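Local coordinates for antiterminator Q protein (Enterobacteria phage SfI, PDB 6JNY) that probably acts as a phage antitermination factor, associating with RNA polymerase so that transcription continues past terminators, at residues A[7-11]-A[135-139]; A[24-28]-A[87-91]; A[37-43]-A[81-86]; A[102-108]-A[120-126]. All blocks are in the same frame, centred on the assembly; numbering follows the deposited sequence.

Contact 1: A[7-11]-A[135-139]; sequences NLTKE and NASLF
The lead-in to helix 10-28, the first modelled part of the chain, lies against one turn of the long helix 123-155, with N7 and L8 meeting N135, L138 and F139. The polar part is a pair of side-chain amides: the N7 and N135 side chains cross at about a right angle, with their amide planes about 38° apart. N135 ND2 donates to N7 OD1 at 2.7 Å, but the bond is bent, 139° at the hydrogen, and the donor sits 51° out of the carbonyl plane of N7 instead of on a lone pair. N135 can hand its amide across because its first torsion is trans, which carries the group off the helix toward N7.

Beside the amides, L8 splits its two methyls between two partners. CD1 sits 3.7 Å from L138 O and also meets the CB of L138, while CD2 comes within 4.1 Å of F139 CD1. The F139 ring turns its edge to L8 N, 4.0 Å from CD1; N7 N comes within 3.6 Å of CD1 at a slant. A single water joins the main chains: it donates to N135 O at 3.0 Å and accepts a weak bond from L8 N at 3.4 Å. Further in, L16 of helix 10-28 touches both L8 and L138, and L138 goes on to L84 and Y88 of helix 78-90. Just past L8 the chain turns into its helix: T9 caps a backbone N of the first turn, and Q12 OE1 takes the N-H of T9, the reciprocal pattern of a capping box.

Contact 2: A[24-28]-A[87-91]; sequences GAWVY and YYAHG
G24 and A89 bring helix 10-28 and the C-terminal turn of helix 78-90 into a glycine-mediated close contact, their CA atoms 3.8 Å apart. Two CA-H...O contacts run across it in opposite senses: G24 CA faces Y88 O at 3.4 Å, and A89 CA faces G24 O at 3.4 Å. With no side chain on G24, the Y88 carbonyl can press straight onto the backbone.

One helical turn on, Y28 walks out along the other helix. Its CB starts 3.3 Å from A89 O, and CG and CD1 pass the same oxygen obliquely. A chi1 of -162° sends the ring outward beside H90, whose side chain points the same way. CE1 then reaches H90 CD2 at 3.6 Å, and CZ follows close by; the ring planes stand 76° apart, inclined to each other. H90 spends its ND1 on S92 OG. V27 CG1 packs on A89 CB, one residue before Y28. The A89 carbonyl that Y28 passes also accepts from R55 NH2, which gives it a charged partner. The wider, pi-type turn at the helix end precedes G91, which leaves the helix with positive phi. At the tip of the tyrosine, OH lies 3.1 Å from H90 CD2.

Contact 3: A[37-43]-A[81-86]; sequences SSVIAKF and FGILLS
V39 and F81 start the interface: V39 CG1 rests on a face of the F81 ring as a CH-pi contact, 3.8 Å from the centroid and displaced toward the rim. On the next position of the same helix I40 fills the far end of that ring, its CG1 lying 3.9 Å from F81 CZ. L85 is the main bump from the opposing helix. Its CD1 pushes into the hollow walled by V39, I40 and F43, touching I40 CG1 at 4.0 Å and F43 CB at 3.8 Å.

The short helical segments cross at -52° with their axes 10.6 Å apart, the angle expected for ridges-into-grooves packing in which ridges of residues four apart mesh; here these are V39-F43 and F81-L85.

F43 slides past L85 in the opposite direction. It extends with CG anti to the backbone N (chi1 179°), laying its ring flat over L85 CB, which stands 3.6 Å from the centroid and almost on the normal, while CZ continues onto the L85 carbonyl. At the entrance to helix 38-45, S37 OG accepts from I40 N at 3.2 Å as N-cap and also bonds D71 of helix 60-74.

Contact 4: A[102-108]-A[120-126]; sequences HRVARPR and KPSLATC
H102, A105 and R108 close on P121, L123 and C126, and the packing is tightest around the proline. A105 CB and P121 CG meet at 3.6 Å. The R108 chain, extended from CG to NE, runs across the proline at about a right angle and lays one face of the guanidinium over that same CG, offset toward the rim, with NE 3.6 Å away; the group continues to E129, with which NH2 makes a salt bridge. H102 seals the other end. A chi1 of 174° swings its ring away from its own N and over the start of helix 123-155: L123 CB sits over the centre of one face, 10° off the normal, and P121 O lies near the ring plane, 3.2 Å from CD2. C126 SG also comes in at the edge, and it touches H102 CA at 3.6 Å.

The other side is wetter. No direct hydrogen bond joins the two segments; waters do that work. One donates to H102 O and P121 O. Another is gripped by three groups, donating to R103 O and A105 O and accepting from K120 NZ at 2.6 Å. The K120 chain lies extended alongside A105, its CD 3.4 Å from A105 O. The backbones run close here, P107 CA 4.3 Å from K120 CA, although the proline's CB points away.

The two segments form the base of the antiparallel hairpin 108-119, which springs from between helix 94-103 and helix 123-155, consistent with a helix-turn-helix whose turn carries an inserted hairpin; Y101 of helix 94-103 backs both R108 and C126.

From the N terminus, contact 1 opens first and closes last, pinning the lead-in of helix 10-28 to helix 123-155 across 124 residues. Contact 2 is nested within it, joining the end of helix 10-28 to helix 78-90, and contact 3 is nested in turn inside contact 2, bringing helix 38-45 onto the same helix. There these two touch directly: V27 packs on I40, and H90 N probably bonds L85 O. Contact 4 follows in series, still inside contact 1, and closes the short hairpin loop about 25 Å, centre to centre, from contact 1. L138 links contact 1 to both others in the helical core, through Y88 and L84; contact 4 touches none.

Contact 1: A[7-11]-A[135-139]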
loop_
_atom_site.group_PDB
_atom_site.type_symbol
_atom_site.label_atom_id
_atom_site.label_comp_id
_atom_site.label_asym_id
_atom_site.label_seq_id
_atom_site.Cartn_x
_atom_site.Cartn_y
_atom_site.Cartn_z
ATOM N N ASN A 7 11.125 10.307 2.179
ATOM C CA ASN A 7 9.814 10.837 2.539
ATOM C C ASN A 7 9.316 11.863 1.525
ATOM O O ASN A 7 10.078 12.678 1.015
ATOM C CB ASN A 7 9.849 11.453 3.944
ATOM C CG ASN A 7 9.178 10.574 4.987
ATOM O OD1 ASN A 7 7.969 10.670 5.214
ATOM N ND2 ASN A 7 9.963 9.716 5.633
ATOM N N LEU A 8 8.026 11.809 1.220
ATOM C CA LEU A 8 7.424 12.824 0.380
ATOM C C LEU A 8 7.238 14.113 1.172
ATOM O O LEU A 8 7.175 14.109 2.404
ATOM C CB LEU A 8 6.052 12.357 -0.109
ATOM C CG LEU A 8 5.998 11.096 -0.968
ATOM C CD1 LEU A 8 4.540 10.718 -1.181
ATOM C CD2 LEU A 8 6.707 11.300 -2.284
ATOM N N THR A 9 7.126 15.222 0.445
ATOM C CA THR A 9 6.739 16.459 1.105
ATOM C C THR A 9 5.301 16.349 1.592
ATOM O O THR A 9 4.540 15.467 1.179
ATOM C CB THR A 9 6.858 17.658 0.165
ATOM O OG1 THR A 9 5.800 17.637 -0.803
ATOM C CG2 THR A 9 8.221 17.676 -0.531
ATOM N N LYS A 10 4.926 17.263 2.483
ATOM C CA LYS A 10 3.581 17.209 3.048
ATOM C C LYS A 10 2.534 17.359 1.951
ATOM O O LYS A 10 1.531 16.635 1.934
ATOM C CB LYS A 10 3.447 18.290 4.129
ATOM C CG LYS A 10 2.092 18.410 4.811
ATOM C CD LYS A 10 2.163 19.457 5.926
ATOM C CE LYS A 10 0.784 19.974 6.314
ATOM N NZ LYS A 10 0.872 21.002 7.392
ATOM N N GLU A 11 2.774 18.251 0.991
ATOM C CA GLU A 11 1.814 18.463 -0.086
ATOM C C GLU A 11 1.761 17.268 -1.032
ATOM O O GLU A 11 0.674 16.875 -1.484
ATOM C CB GLU A 11 2.158 19.746 -0.844
ATOM C CG GLU A 11 1.107 20.165 -1.858
ATOM C CD GLU A 11 1.386 21.532 -2.451
ATOM O OE1 GLU A 11 2.171 22.293 -1.845
ATOM O OE2 GLU A 11 0.821 21.844 -3.522
ATOM N N ASN A 135 4.739 4.386 4.309
ATOM C CA ASN A 135 5.478 5.562 3.874
ATOM C C ASN A 135 6.382 5.232 2.704
ATOM O O ASN A 135 6.428 5.977 1.727
ATOM C CB ASN A 135 6.283 6.129 5.041
ATOM C CG ASN A 135 7.048 7.369 4.653
ATOM O OD1 ASN A 135 8.221 7.300 4.269
ATOM N ND2 ASN A 135 6.384 8.515 4.732
ATOM N N ALA A 136 7.080 4.104 2.773
ATOM C CA ALA A 136 8.001 3.744 1.702
ATOM C C ALA A 136 7.239 3.452 0.419
ATOM O O ALA A 136 7.701 3.788 -0.681
ATOM C CB ALA A 136 8.814 2.526 2.132
ATOM N N SER A 137 6.067 2.831 0.537
ATOM C CA SER A 137 5.255 2.553 -0.644
ATOM C C SER A 137 4.785 3.838 -1.311
ATOM O O SER A 137 4.848 3.959 -2.538
ATOM C CB SER A 137 4.054 1.691 -0.265
ATOM O OG SER A 137 4.459 0.457 0.324
ATOM N N LEU A 138 4.314 4.815 -0.531
ATOM C CA LEU A 138 3.884 6.075 -1.129
ATOM C C LEU A 138 5.045 6.793 -1.789
ATOM O O LEU A 138 4.883 7.404 -2.848
ATOM C CB LEU A 138 3.228 6.973 -0.083
ATOM C CG LEU A 138 1.707 6.806 0.030
ATOM C CD1 LEU A 138 1.300 5.436 0.551
ATOM C CD2 LEU A 138 1.143 7.923 0.870
ATOM N N PHE A 139 6.223 6.722 -1.183
ATOM C CA PHE A 139 7.398 7.330 -1.795
ATOM C C PHE A 139 7.687 6.726 -3.164
ATOM O O PHE A 139 8.036 7.452 -4.111
ATOM C CB PHE A 139 8.591 7.174 -0.852
ATOM C CG PHE A 139 9.828 7.865 -1.343
ATOM C CD1 PHE A 139 10.020 9.210 -1.103
ATOM C CD2 PHE A 139 10.774 7.168 -2.071
ATOM C CE1 PHE A 139 11.160 9.856 -1.570
ATOM C CE2 PHE A 139 11.909 7.807 -2.546
ATOM C CZ PHE A 139 12.095 9.144 -2.290
HETATM O O HOH W 1 6.299 8.931 1.829
#

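Contact 2: A[24-28]-A[87-91]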
loop_
_atom_site.group_PDB
_atom_site.type_symbol
_atom_site.label_atom_id
_atom_site.label_comp_id
_atom_site.label_asym_id
_atom_site.label_seq_id
_atom_site.Cartn_x
_atom_site.Cartn_y
_atom_site.Cartn_z
ATOM N N GLY A 24 -8.611 3.302 -3.768
ATOM C CA GLY A 24 -8.876 2.182 -2.897
ATOM C C GLY A 24 -10.357 1.875 -2.820
ATOM O O GLY A 24 -10.759 0.711 -2.835
ATOM N N ALA A 25 -11.188 2.916 -2.783
ATOM C CA ALA A 25 -12.634 2.697 -2.753
ATOM C C ALA A 25 -13.118 2.113 -4.074
ATOM O O ALA A 25 -14.010 1.247 -4.099
ATOM C CB ALA A 25 -13.337 4.019 -2.454
ATOM N N TRP A 26 -12.528 2.558 -5.180
ATOM C CA TRP A 26 -12.869 2.017 -6.494
ATOM C C TRP A 26 -12.494 0.540 -6.587
ATOM O O TRP A 26 -13.290 -0.287 -7.050
ATOM C CB TRP A 26 -12.167 2.849 -7.561
ATOM C CG TRP A 26 -12.443 2.472 -8.965
ATOM C CD1 TRP A 26 -13.512 2.853 -9.722
ATOM C CD2 TRP A 26 -11.621 1.660 -9.805
ATOM N NE1 TRP A 26 -13.412 2.310 -10.981
ATOM C CE2 TRP A 26 -12.259 1.574 -11.058
ATOM C CE3 TRP A 26 -10.407 0.984 -9.615
ATOM C CZ2 TRP A 26 -11.721 0.848 -12.122
ATOM C CZ3 TRP A 26 -9.881 0.261 -10.667
ATOM C CH2 TRP A 26 -10.530 0.203 -11.908
ATOM N N VAL A 27 -11.288 0.184 -6.136
ATOM C CA VAL A 27 -10.882 -1.222 -6.117
ATOM C C VAL A 27 -11.824 -2.044 -5.244
ATOM O O VAL A 27 -12.273 -3.135 -5.632
ATOM C CB VAL A 27 -9.428 -1.346 -5.631
ATOM C CG1 VAL A 27 -9.083 -2.785 -5.310
ATOM C CG2 VAL A 27 -8.472 -0.784 -6.672
ATOM N N TYR A 28 -12.126 -1.542 -4.042
ATOM C CA TYR A 28 -12.933 -2.301 -3.090
ATOM C C TYR A 28 -14.332 -2.567 -3.628
ATOM O O TYR A 28 -14.978 -3.540 -3.221
ATOM C CB TYR A 28 -13.012 -1.554 -1.760
ATOM C CG TYR A 28 -13.446 -2.389 -0.574
ATOM C CD1 TYR A 28 -12.664 -3.447 -0.121
ATOM C CD2 TYR A 28 -14.605 -2.085 0.122
ATOM C CE1 TYR A 28 -13.046 -4.196 0.972
ATOM C CE2 TYR A 28 -15.001 -2.835 1.219
ATOM C CZ TYR A 28 -14.211 -3.883 1.642
ATOM O OH TYR A 28 -14.596 -4.630 2.730
ATOM N N TYR A 87 -4.922 -0.928 3.875
ATOM C CA TYR A 87 -5.160 0.441 4.319
ATOM C C TYR A 87 -6.085 1.189 3.365
ATOM O O TYR A 87 -7.041 1.843 3.796
ATOM C CB TYR A 87 -3.819 1.165 4.447
ATOM C CG TYR A 87 -3.899 2.547 5.045
ATOM C CD1 TYR A 87 -3.615 3.667 4.270
ATOM C CD2 TYR A 87 -4.185 2.740 6.388
ATOM C CE1 TYR A 87 -3.653 4.939 4.808
ATOM C CE2 TYR A 87 -4.231 4.004 6.929
ATOM C CZ TYR A 87 -3.959 5.099 6.148
ATOM O OH TYR A 87 -3.999 6.363 6.680
ATOM N N TYR A 88 -5.797 1.143 2.059
ATOM C CA TYR A 88 -6.554 1.973 1.128
ATOM C C TYR A 88 -7.805 1.297 0.584
ATOM O O TYR A 88 -8.831 1.962 0.450
ATOM C CB TYR A 88 -5.654 2.473 -0.022
ATOM C CG TYR A 88 -4.730 3.574 0.416
ATOM C CD1 TYR A 88 -5.225 4.813 0.784
ATOM C CD2 TYR A 88 -3.369 3.346 0.515
ATOM C CE1 TYR A 88 -4.374 5.833 1.191
ATOM C CE2 TYR A 88 -2.511 4.348 0.931
ATOM C CZ TYR A 88 -3.028 5.584 1.273
ATOM O OH TYR A 88 -2.179 6.584 1.679
ATOM N N ALA A 89 -7.732 0.015 0.231
ATOM C CA ALA A 89 -8.901 -0.652 -0.335
ATOM C C ALA A 89 -9.883 -1.058 0.758
ATOM O O ALA A 89 -11.033 -0.606 0.769
ATOM C CB ALA A 89 -8.475 -1.846 -1.192
ATOM N N HIS A 90 -9.428 -1.865 1.720
ATOM C CA HIS A 90 -10.337 -2.281 2.784
ATOM C C HIS A 90 -10.607 -1.176 3.791
ATOM O O HIS A 90 -11.640 -1.219 4.468
ATOM C CB HIS A 90 -9.825 -3.505 3.526
ATOM C CG HIS A 90 -10.796 -4.021 4.543
ATOM N ND1 HIS A 90 -10.635 -3.811 5.895
ATOM C CD2 HIS A 90 -11.958 -4.697 4.400
ATOM C CE1 HIS A 90 -11.649 -4.359 6.545
ATOM N NE2 HIS A 90 -12.465 -4.902 5.661
ATOM N N GLY A 91 -9.716 -0.195 3.920
ATOM C CA GLY A 91 -9.970 0.881 4.854
ATOM C C GLY A 91 -9.630 0.557 6.290
ATOM O O GLY A 91 -10.203 1.158 7.206
#

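Contact 3: A[37-43]-A[81-86]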
loop_
_atom_site.group_PDB
_atom_site.type_symbol
_atom_site.label_atom_id
_atom_site.label_comp_id
_atom_site.label_asym_id
_atom_site.label_seq_id
_atom_site.Cartn_x
_atom_site.Cartn_y
_atom_site.Cartn_z
ATOM N N SER A 37 -4.201 -7.215 -12.421
ATOM C CA SER A 37 -3.352 -7.395 -11.251
ATOM C C SER A 37 -3.783 -8.633 -10.475
ATOM O O SER A 37 -4.852 -8.646 -9.857
ATOM C CB SER A 37 -3.413 -6.156 -10.346
ATOM O OG SER A 37 -2.716 -6.386 -9.132
ATOM N N SER A 38 -2.958 -9.683 -10.499
ATOM C CA SER A 38 -3.282 -10.878 -9.732
ATOM C C SER A 38 -3.257 -10.615 -8.231
ATOM O O SER A 38 -4.055 -11.201 -7.492
ATOM C CB SER A 38 -2.347 -12.029 -10.107
ATOM O OG SER A 38 -0.992 -11.672 -9.920
ATOM N N VAL A 39 -2.363 -9.742 -7.760
ATOM C CA VAL A 39 -2.312 -9.448 -6.328
ATOM C C VAL A 39 -3.611 -8.794 -5.875
ATOM O O VAL A 39 -4.211 -9.193 -4.869
ATOM C CB VAL A 39 -1.088 -8.580 -5.981
ATOM C CG1 VAL A 39 -1.150 -8.169 -4.529
ATOM C CG2 VAL A 39 0.213 -9.328 -6.245
ATOM N N ILE A 40 -4.066 -7.778 -6.612
ATOM C CA ILE A 40 -5.315 -7.112 -6.241
ATOM C C ILE A 40 -6.491 -8.074 -6.343
ATOM O O ILE A 40 -7.353 -8.111 -5.457
ATOM C CB ILE A 40 -5.531 -5.829 -7.060
ATOM C CG1 ILE A 40 -4.398 -4.834 -6.787
ATOM C CG2 ILE A 40 -6.876 -5.196 -6.714
ATOM C CD1 ILE A 40 -4.409 -3.646 -7.696
ATOM N N ALA A 41 -6.534 -8.877 -7.412
ATOM C CA ALA A 41 -7.614 -9.850 -7.577
ATOM C C ALA A 41 -7.641 -10.853 -6.430
ATOM O O ALA A 41 -8.706 -11.145 -5.872
ATOM C CB ALA A 41 -7.467 -10.560 -8.921
ATOM N N LYS A 42 -6.476 -11.392 -6.059
ATOM C CA LYS A 42 -6.414 -12.310 -4.924
ATOM C C LYS A 42 -6.838 -11.624 -3.634
ATOM O O LYS A 42 -7.529 -12.222 -2.801
ATOM C CB LYS A 42 -5.003 -12.878 -4.771
ATOM C CG LYS A 42 -4.874 -13.913 -3.663
ATOM C CD LYS A 42 -3.561 -14.676 -3.759
ATOM C CE LYS A 42 -3.567 -15.893 -2.846
ATOM N NZ LYS A 42 -4.608 -16.881 -3.259
ATOM N N PHE A 43 -6.419 -10.369 -3.442
ATOM C CA PHE A 43 -6.817 -9.641 -2.244
ATOM C C PHE A 43 -8.330 -9.501 -2.176
ATOM O O PHE A 43 -8.939 -9.705 -1.117
ATOM C CB PHE A 43 -6.139 -8.264 -2.229
ATOM C CG PHE A 43 -6.512 -7.422 -1.043
ATOM C CD1 PHE A 43 -5.784 -7.492 0.129
ATOM C CD2 PHE A 43 -7.592 -6.558 -1.107
ATOM C CE1 PHE A 43 -6.134 -6.720 1.222
ATOM C CE2 PHE A 43 -7.951 -5.790 -0.011
ATOM C CZ PHE A 43 -7.214 -5.868 1.145
ATOM N N PHE A 81 2.575 -4.594 -0.733
ATOM C CA PHE A 81 1.385 -4.478 -1.569
ATOM C C PHE A 81 0.132 -4.820 -0.764
ATOM O O PHE A 81 -0.855 -4.077 -0.797
ATOM C CB PHE A 81 1.548 -5.408 -2.779
ATOM C CG PHE A 81 0.782 -4.995 -4.022
ATOM C CD1 PHE A 81 -0.313 -4.134 -3.979
ATOM C CD2 PHE A 81 1.169 -5.505 -5.264
ATOM C CE1 PHE A 81 -0.991 -3.789 -5.150
ATOM C CE2 PHE A 81 0.494 -5.165 -6.435
ATOM C CZ PHE A 81 -0.587 -4.314 -6.381
ATOM N N GLY A 82 0.182 -5.907 0.002
ATOM C CA GLY A 82 -0.973 -6.282 0.804
ATOM C C GLY A 82 -1.312 -5.250 1.862
ATOM O O GLY A 82 -2.487 -4.950 2.100
ATOM N N ILE A 83 -0.285 -4.678 2.500
ATOM C CA ILE A 83 -0.524 -3.659 3.515
ATOM C C ILE A 83 -1.143 -2.417 2.892
ATOM O O ILE A 83 -2.060 -1.809 3.458
ATOM C CB ILE A 83 0.779 -3.357 4.275
ATOM C CG1 ILE A 83 1.093 -4.497 5.248
ATOM C CG2 ILE A 83 0.702 -2.022 4.998
ATOM C CD1 ILE A 83 2.501 -4.484 5.762
ATOM N N LEU A 84 -0.647 -2.014 1.717
ATOM C CA LEU A 84 -1.246 -0.902 0.999
ATOM C C LEU A 84 -2.718 -1.156 0.703
ATOM O O LEU A 84 -3.551 -0.255 0.862
ATOM C CB LEU A 84 -0.480 -0.668 -0.309
ATOM C CG LEU A 84 -0.849 0.572 -1.123
ATOM C CD1 LEU A 84 -0.284 1.817 -0.474
ATOM C CD2 LEU A 84 -0.329 0.451 -2.571
ATOM N N LEU A 85 -3.054 -2.378 0.261
ATOM C CA LEU A 85 -4.446 -2.704 -0.050
ATOM C C LEU A 85 -5.318 -2.749 1.205
ATOM O O LEU A 85 -6.446 -2.249 1.187
ATOM C CB LEU A 85 -4.524 -4.019 -0.837
ATOM C CG LEU A 85 -3.995 -3.929 -2.282
ATOM C CD1 LEU A 85 -3.799 -5.328 -2.875
ATOM C CD2 LEU A 85 -4.916 -3.105 -3.145
ATOM N N SER A 86 -4.794 -3.295 2.305
ATOM C CA SER A 86 -5.536 -3.270 3.569
ATOM C C SER A 86 -5.891 -1.842 3.961
ATOM O O SER A 86 -7.042 -1.541 4.289
ATOM C CB SER A 86 -4.720 -3.939 4.671
ATOM O OG SER A 86 -4.600 -5.334 4.438
#

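Contact 4: A[102-108]-A[120-126]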
loop_
_atom_site.group_PDB
_atom_site.type_symbol
_atom_site.label_atom_id
_atom_site.label_comp_id
_atom_site.label_asym_id
_atom_site.label_seq_id
_atom_site.Cartn_x
_atom_site.Cartn_y
_atom_site.Cartn_z
ATOM N N HIS A 102 1.498 -8.195 13.927
ATOM C CA HIS A 102 2.084 -8.687 15.172
ATOM C C HIS A 102 1.612 -10.098 15.504
ATOM O O HIS A 102 2.410 -10.943 15.929
ATOM C CB HIS A 102 1.727 -7.720 16.297
ATOM C CG HIS A 102 2.141 -8.186 17.654
ATOM N ND1 HIS A 102 1.243 -8.690 18.571
ATOM C CD2 HIS A 102 3.350 -8.205 18.260
ATOM C CE1 HIS A 102 1.884 -9.010 19.681
ATOM N NE2 HIS A 102 3.166 -8.732 19.517
ATOM N N ARG A 103 0.314 -10.367 15.328
ATOM C CA ARG A 103 -0.252 -11.671 15.663
ATOM C C ARG A 103 0.425 -12.808 14.899
ATOM O O ARG A 103 0.637 -13.894 15.453
ATOM C CB ARG A 103 -1.761 -11.658 15.396
ATOM C CG ARG A 103 -2.506 -12.892 15.871
ATOM C CD ARG A 103 -3.880 -12.990 15.213
ATOM N NE ARG A 103 -4.772 -11.897 15.605
ATOM C CZ ARG A 103 -5.705 -11.999 16.547
ATOM N NH1 ARG A 103 -5.857 -13.137 17.200
ATOM N NH2 ARG A 103 -6.480 -10.961 16.836
ATOM N N VAL A 104 0.770 -12.589 13.627
ATOM C CA VAL A 104 1.309 -13.661 12.792
ATOM C C VAL A 104 2.823 -13.563 12.614
ATOM O O VAL A 104 3.396 -14.309 11.813
ATOM C CB VAL A 104 0.581 -13.772 11.440
ATOM C CG1 VAL A 104 -0.899 -14.016 11.660
ATOM C CG2 VAL A 104 0.805 -12.518 10.597
ATOM N N ALA A 105 3.484 -12.676 13.350
ATOM C CA ALA A 105 4.900 -12.415 13.119
ATOM C C ALA A 105 5.750 -13.635 13.460
ATOM O O ALA A 105 5.459 -14.371 14.405
ATOM C CB ALA A 105 5.352 -11.218 13.954
ATOM N N ARG A 106 6.818 -13.836 12.681
ATOM C CA ARG A 106 7.762 -14.930 12.854
ATOM C C ARG A 106 8.834 -14.558 13.872
ATOM O O ARG A 106 9.090 -13.373 14.121
ATOM C CB ARG A 106 8.426 -15.254 11.515
ATOM C CG ARG A 106 7.479 -15.854 10.496
ATOM C CD ARG A 106 6.831 -17.108 11.062
ATOM N NE ARG A 106 7.028 -18.278 10.215
ATOM C CZ ARG A 106 6.106 -19.216 10.014
ATOM N NH1 ARG A 106 4.916 -19.120 10.597
ATOM N NH2 ARG A 106 6.372 -20.250 9.224
ATOM N N PRO A 107 9.479 -15.551 14.488
ATOM C CA PRO A 107 10.625 -15.249 15.353
ATOM C C PRO A 107 11.724 -14.593 14.536
ATOM O O PRO A 107 11.968 -14.965 13.386
ATOM C CB PRO A 107 11.069 -16.628 15.857
ATOM C CG PRO A 107 9.950 -17.558 15.553
ATOM C CD PRO A 107 9.219 -16.999 14.387
ATOM N N ARG A 108 12.385 -13.603 15.133
ATOM C CA ARG A 108 13.443 -12.865 14.457
ATOM C C ARG A 108 14.718 -12.936 15.277
ATOM O O ARG A 108 14.679 -13.080 16.501
ATOM C CB ARG A 108 13.123 -11.379 14.355
ATOM C CG ARG A 108 11.865 -11.029 13.653
ATOM C CD ARG A 108 11.702 -9.532 13.701
ATOM N NE ARG A 108 10.556 -9.105 12.921
ATOM C CZ ARG A 108 10.237 -7.838 12.711
ATOM N NH1 ARG A 108 10.979 -6.871 13.232
ATOM N NH2 ARG A 108 9.169 -7.544 11.990
ATOM N N LYS A 120 9.980 -12.896 18.910
ATOM C CA LYS A 120 9.019 -12.261 18.025
ATOM C C LYS A 120 8.977 -10.756 18.303
ATOM O O LYS A 120 9.216 -10.317 19.431
ATOM C CB LYS A 120 7.635 -12.874 18.224
ATOM C CG LYS A 120 7.464 -14.199 17.501
ATOM C CD LYS A 120 6.077 -14.778 17.684
ATOM C CE LYS A 120 6.032 -16.224 17.208
ATOM N NZ LYS A 120 4.659 -16.800 17.256
ATOM N N PRO A 121 8.698 -9.941 17.288
ATOM C CA PRO A 121 8.726 -8.490 17.487
ATOM C C PRO A 121 7.588 -8.014 18.381
ATOM O O PRO A 121 6.497 -8.590 18.408
ATOM C CB PRO A 121 8.581 -7.933 16.061
ATOM C CG PRO A 121 7.884 -8.991 15.319
ATOM C CD PRO A 121 8.378 -10.298 15.897
ATOM N N SER A 122 7.867 -6.944 19.119
ATOM C CA SER A 122 6.865 -6.324 19.969
ATOM C C SER A 122 5.777 -5.680 19.115
ATOM O O SER A 122 5.936 -5.482 17.904
ATOM C CB SER A 122 7.512 -5.270 20.866
ATOM O OG SER A 122 7.897 -4.124 20.130
ATOM N N LEU A 123 4.648 -5.363 19.758
ATOM C CA LEU A 123 3.586 -4.657 19.050
ATOM C C LEU A 123 4.039 -3.260 18.648
ATOM O O LEU A 123 3.711 -2.783 17.556
ATOM C CB LEU A 123 2.322 -4.603 19.910
ATOM C CG LEU A 123 1.082 -3.965 19.285
ATOM C CD1 LEU A 123 0.591 -4.752 18.078
ATOM C CD2 LEU A 123 -0.025 -3.856 20.341
ATOM N N ALA A 124 4.802 -2.588 19.512
ATOM C CA ALA A 124 5.324 -1.270 19.164
ATOM C C ALA A 124 6.204 -1.339 17.924
ATOM O O ALA A 124 6.150 -0.450 17.063
ATOM C CB ALA A 124 6.102 -0.689 20.342
ATOM N N THR A 125 7.025 -2.386 17.820
ATOM C CA THR A 125 7.868 -2.555 16.641
ATOM C C THR A 125 7.024 -2.790 15.399
ATOM O O THR A 125 7.296 -2.218 14.340
ATOM C CB THR A 125 8.827 -3.724 16.859
ATOM O OG1 THR A 125 9.736 -3.399 17.915
ATOM C CG2 THR A 125 9.625 -4.020 15.590
ATOM N N CYS A 126 5.991 -3.624 15.509
ATOM C CA CYS A 126 5.142 -3.903 14.358
ATOM C C CYS A 126 4.393 -2.654 13.906
ATOM O O CYS A 126 4.233 -2.424 12.703
ATOM C CB CYS A 126 4.179 -5.037 14.688
ATOM S SG CYS A 126 5.027 -6.630 14.895
HETATM O O HOH W 2 4.978 -10.905 17.440
HETATM O O HOH W 3 3.161 -15.410 15.631
#